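Local atomic coordinates of maternal protein tudor (Drosophila melanogaster, PDB entry 3NTK), a protein that binds methylated arginines of the Piwi protein Aubergine through its last extended Tudor domain and is required for primordial germ cell formation. Residues Val55-Arg66 with Gln93-Pro104. Sequence-based numbering, arbitrary orientation.
Sequences VAQFPEDEVFYR and QFRQLPEELAKP
V55 and R95 form an antiparallel hydrogen-bonded pair, V55 N giving to R95 O (2.9 Å) and R95 N to V55 O (2.7 Å, N-H...O 169°); Q57 N adds a third backbone bond to Q93 O. These bonds join the first and last strands of the antiparallel, barrel-like Tudor sheet. Apolar contacts flank the seam: A56 CB meets F94 CD2 on one face, and beyond R95, V55 CG2, anti to its own carbonyl carbon, touches L97 CD1 (3.7 Å). Beside V55, the extended R95 chain crosses F64 at about a right angle so that F64 CZ sits over one guanidinium face, 3.4 Å from R95 NE, with the planes 33° apart, while R95 NH1 bonds E39 O. R66 reaches the chain at L101 and P104, beyond the last strand, its chain bent at chi3 (-65°), and R66 NH1 gives to both L101 O and P104 O at 2.9 Å; D84 and A105 O hold R66 NH2. Replacing R66 by a leucine would probably leave the L101 and P104 carbonyls without this donor and remove the salt bridge to D84. Backbone bonds thus set the strand register, with side-chain packing on both faces of the seam, whereas a buried guanidinium ties residues 101-104 to the sheet.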
# COMPACT_ATOMS: atom_id res chain seq x y z
N VAL A 55 4.85 -9.02 -12.37
CA VAL A 55 3.72 -8.19 -12.76
C VAL A 55 2.56 -9.17 -12.64
O VAL A 55 2.61 -10.25 -13.24
CB VAL A 55 3.85 -7.69 -14.21
CG1 VAL A 55 2.60 -6.94 -14.62
CG2 VAL A 55 5.06 -6.79 -14.34
N ALA A 56 1.54 -8.82 -11.87
CA ALA A 56 0.41 -9.70 -11.68
C ALA A 56 -0.91 -8.96 -11.87
O ALA A 56 -1.01 -7.76 -11.63
CB ALA A 56 0.47 -10.32 -10.28
N GLN A 57 -1.93 -9.69 -12.31
CA GLN A 57 -3.22 -9.08 -12.54
C GLN A 57 -4.12 -9.19 -11.31
O GLN A 57 -4.25 -10.25 -10.71
CB GLN A 57 -3.91 -9.74 -13.74
CG GLN A 57 -5.24 -9.12 -14.09
CD GLN A 57 -5.86 -9.76 -15.32
OE1 GLN A 57 -6.08 -10.97 -15.36
NE2 GLN A 57 -6.15 -8.94 -16.32
N PHE A 58 -4.72 -8.07 -10.93
CA PHE A 58 -5.64 -8.01 -9.80
C PHE A 58 -6.99 -8.38 -10.40
O PHE A 58 -7.58 -7.61 -11.15
CB PHE A 58 -5.66 -6.59 -9.24
CG PHE A 58 -6.56 -6.41 -8.04
CD1 PHE A 58 -6.81 -7.47 -7.17
CD2 PHE A 58 -7.09 -5.16 -7.74
CE1 PHE A 58 -7.59 -7.28 -6.02
CE2 PHE A 58 -7.87 -4.96 -6.60
CZ PHE A 58 -8.12 -6.02 -5.74
N PRO A 59 -7.51 -9.58 -10.07
CA PRO A 59 -8.79 -10.10 -10.56
C PRO A 59 -9.98 -9.15 -10.44
O PRO A 59 -10.85 -9.13 -11.31
CB PRO A 59 -8.99 -11.37 -9.74
CG PRO A 59 -7.59 -11.83 -9.49
CD PRO A 59 -6.90 -10.54 -9.13
N GLU A 60 -10.01 -8.38 -9.37
CA GLU A 60 -11.10 -7.45 -9.11
C GLU A 60 -11.08 -6.25 -10.05
O GLU A 60 -12.12 -5.67 -10.37
CB GLU A 60 -11.02 -6.97 -7.66
CG GLU A 60 -12.19 -6.13 -7.21
CD GLU A 60 -11.98 -5.57 -5.82
OE1 GLU A 60 -11.76 -6.37 -4.88
OE2 GLU A 60 -12.02 -4.33 -5.66
N ASP A 61 -9.89 -5.88 -10.49
CA ASP A 61 -9.70 -4.72 -11.36
C ASP A 61 -9.30 -5.14 -12.78
O ASP A 61 -9.51 -4.40 -13.74
CB ASP A 61 -8.60 -3.84 -10.75
CG ASP A 61 -8.85 -2.36 -10.95
OD1 ASP A 61 -10.02 -1.93 -10.80
OD2 ASP A 61 -7.88 -1.63 -11.24
N GLU A 62 -8.72 -6.33 -12.89
CA GLU A 62 -8.24 -6.86 -14.17
C GLU A 62 -7.07 -6.03 -14.70
O GLU A 62 -6.73 -6.10 -15.88
CB GLU A 62 -9.37 -6.91 -15.20
CG GLU A 62 -10.46 -7.91 -14.87
CD GLU A 62 -11.33 -8.26 -16.07
OE1 GLU A 62 -11.91 -7.33 -16.67
OE2 GLU A 62 -11.44 -9.46 -16.40
N VAL A 63 -6.46 -5.25 -13.82
CA VAL A 63 -5.32 -4.41 -14.18
C VAL A 63 -4.03 -5.08 -13.71
O VAL A 63 -4.04 -5.77 -12.70
CB VAL A 63 -5.43 -3.02 -13.50
CG1 VAL A 63 -4.20 -2.18 -13.82
CG2 VAL A 63 -6.70 -2.31 -13.97
N PHE A 64 -2.93 -4.90 -14.44
CA PHE A 64 -1.66 -5.48 -14.03
C PHE A 64 -0.86 -4.50 -13.17
O PHE A 64 -0.74 -3.32 -13.51
CB PHE A 64 -0.82 -5.91 -15.25
CG PHE A 64 -1.29 -7.18 -15.88
CD1 PHE A 64 -2.25 -7.17 -16.88
CD2 PHE A 64 -0.78 -8.41 -15.46
CE1 PHE A 64 -2.71 -8.35 -17.45
CE2 PHE A 64 -1.24 -9.60 -16.02
CZ PHE A 64 -2.21 -9.57 -17.02
N TYR A 65 -0.30 -5.00 -12.07
CA TYR A 65 0.48 -4.19 -11.13
C TYR A 65 1.77 -4.92 -10.73
O TYR A 65 1.88 -6.14 -10.90
CB TYR A 65 -0.29 -3.96 -9.83
CG TYR A 65 -1.63 -3.28 -9.95
CD1 TYR A 65 -1.72 -1.91 -10.19
CD2 TYR A 65 -2.81 -4.00 -9.78
CE1 TYR A 65 -2.96 -1.27 -10.26
CE2 TYR A 65 -4.06 -3.37 -9.85
CZ TYR A 65 -4.12 -2.01 -10.08
OH TYR A 65 -5.35 -1.39 -10.13
N ARG A 66 2.72 -4.17 -10.16
CA ARG A 66 3.95 -4.80 -9.68
C ARG A 66 3.50 -5.60 -8.47
O ARG A 66 2.68 -5.13 -7.67
CB ARG A 66 4.99 -3.75 -9.25
CG ARG A 66 5.54 -2.89 -10.40
CD ARG A 66 6.89 -2.28 -10.04
NE ARG A 66 6.79 -1.33 -8.93
CZ ARG A 66 7.83 -0.76 -8.34
NH1 ARG A 66 9.07 -1.03 -8.74
NH2 ARG A 66 7.64 0.10 -7.34
N GLN A 93 -2.57 -14.88 -13.04
CA GLN A 93 -1.92 -14.22 -14.17
C GLN A 93 -0.65 -13.47 -13.77
O GLN A 93 -0.72 -12.46 -13.06
CB GLN A 93 -2.90 -13.27 -14.84
CG GLN A 93 -4.21 -13.93 -15.28
CD GLN A 93 -3.99 -15.15 -16.17
OE1 GLN A 93 -3.10 -15.15 -17.02
NE2 GLN A 93 -4.81 -16.18 -15.98
N PHE A 94 0.49 -13.96 -14.23
CA PHE A 94 1.77 -13.33 -13.91
C PHE A 94 2.60 -13.10 -15.16
O PHE A 94 2.67 -13.96 -16.05
CB PHE A 94 2.59 -14.21 -12.96
CG PHE A 94 1.80 -14.77 -11.82
CD1 PHE A 94 1.13 -15.98 -11.95
CD2 PHE A 94 1.72 -14.09 -10.62
CE1 PHE A 94 0.38 -16.50 -10.90
CE2 PHE A 94 0.98 -14.60 -9.56
CZ PHE A 94 0.31 -15.81 -9.70
N ARG A 95 3.23 -11.93 -15.22
CA ARG A 95 4.09 -11.61 -16.34
C ARG A 95 5.41 -11.13 -15.78
O ARG A 95 5.49 -10.69 -14.63
CB ARG A 95 3.43 -10.56 -17.23
CG ARG A 95 2.10 -11.07 -17.79
CD ARG A 95 1.47 -10.14 -18.79
NE ARG A 95 0.19 -10.67 -19.24
CZ ARG A 95 -0.63 -10.05 -20.07
NH1 ARG A 95 -0.31 -8.86 -20.55
NH2 ARG A 95 -1.79 -10.61 -20.40
N GLN A 96 6.45 -11.20 -16.59
CA GLN A 96 7.77 -10.79 -16.13
C GLN A 96 7.92 -9.28 -15.99
O GLN A 96 7.46 -8.51 -16.82
CB GLN A 96 8.83 -11.35 -17.07
CG GLN A 96 8.96 -12.86 -16.92
CD GLN A 96 10.15 -13.42 -17.66
OE1 GLN A 96 11.23 -12.83 -17.65
NE2 GLN A 96 9.97 -14.59 -18.28
N LEU A 97 8.55 -8.87 -14.90
CA LEU A 97 8.78 -7.45 -14.64
C LEU A 97 10.17 -7.08 -15.16
O LEU A 97 11.17 -7.64 -14.72
CB LEU A 97 8.71 -7.18 -13.14
CG LEU A 97 8.99 -5.75 -12.64
CD1 LEU A 97 7.90 -4.80 -13.13
CD2 LEU A 97 9.04 -5.76 -11.11
N PRO A 98 10.24 -6.14 -16.12
CA PRO A 98 11.53 -5.72 -16.66
C PRO A 98 12.43 -5.27 -15.50
O PRO A 98 11.95 -4.66 -14.54
CB PRO A 98 11.15 -4.56 -17.58
CG PRO A 98 9.79 -4.97 -18.07
CD PRO A 98 9.12 -5.48 -16.82
N GLU A 99 13.73 -5.57 -15.59
CA GLU A 99 14.65 -5.19 -14.52
C GLU A 99 14.57 -3.71 -14.18
O GLU A 99 14.64 -3.34 -13.01
CB GLU A 99 16.09 -5.55 -14.90
CG GLU A 99 16.45 -7.03 -14.79
CD GLU A 99 15.90 -7.87 -15.93
OE1 GLU A 99 15.40 -7.28 -16.91
OE2 GLU A 99 15.97 -9.11 -15.84
N GLU A 100 14.43 -2.87 -15.20
CA GLU A 100 14.34 -1.43 -15.01
C GLU A 100 13.12 -1.02 -14.18
O GLU A 100 13.17 -0.02 -13.46
CB GLU A 100 14.29 -0.74 -16.37
CG GLU A 100 14.04 0.75 -16.33
CD GLU A 100 13.99 1.37 -17.72
OE1 GLU A 100 13.26 0.85 -18.58
OE2 GLU A 100 14.69 2.39 -17.94
N LEU A 101 12.04 -1.78 -14.29
CA LEU A 101 10.83 -1.46 -13.54
C LEU A 101 10.79 -2.08 -12.15
O LEU A 101 9.88 -1.81 -11.37
CB LEU A 101 9.58 -1.87 -14.33
CG LEU A 101 9.39 -1.07 -15.63
CD1 LEU A 101 8.09 -1.47 -16.32
CD2 LEU A 101 9.39 0.42 -15.30
N ALA A 102 11.79 -2.90 -11.84
CA ALA A 102 11.89 -3.51 -10.52
C ALA A 102 12.79 -2.66 -9.62
O ALA A 102 12.80 -2.84 -8.40
CB ALA A 102 12.46 -4.92 -10.64
N LYS A 103 13.53 -1.73 -10.23
CA LYS A 103 14.44 -0.88 -9.47
C LYS A 103 13.76 0.11 -8.53
O LYS A 103 14.21 0.30 -7.40
CB LYS A 103 15.38 -0.11 -10.41
CG LYS A 103 16.32 -0.99 -11.21
CD LYS A 103 17.30 -0.15 -12.02
CE LYS A 103 18.15 -1.02 -12.93
NZ LYS A 103 18.88 -2.07 -12.18
N PRO A 104 12.68 0.78 -8.98
CA PRO A 104 12.02 1.73 -8.09
C PRO A 104 11.47 1.08 -6.83
O PRO A 104 11.00 -0.06 -6.86
CB PRO A 104 10.91 2.31 -8.97
CG PRO A 104 11.51 2.24 -10.34
CD PRO A 104 12.14 0.87 -10.35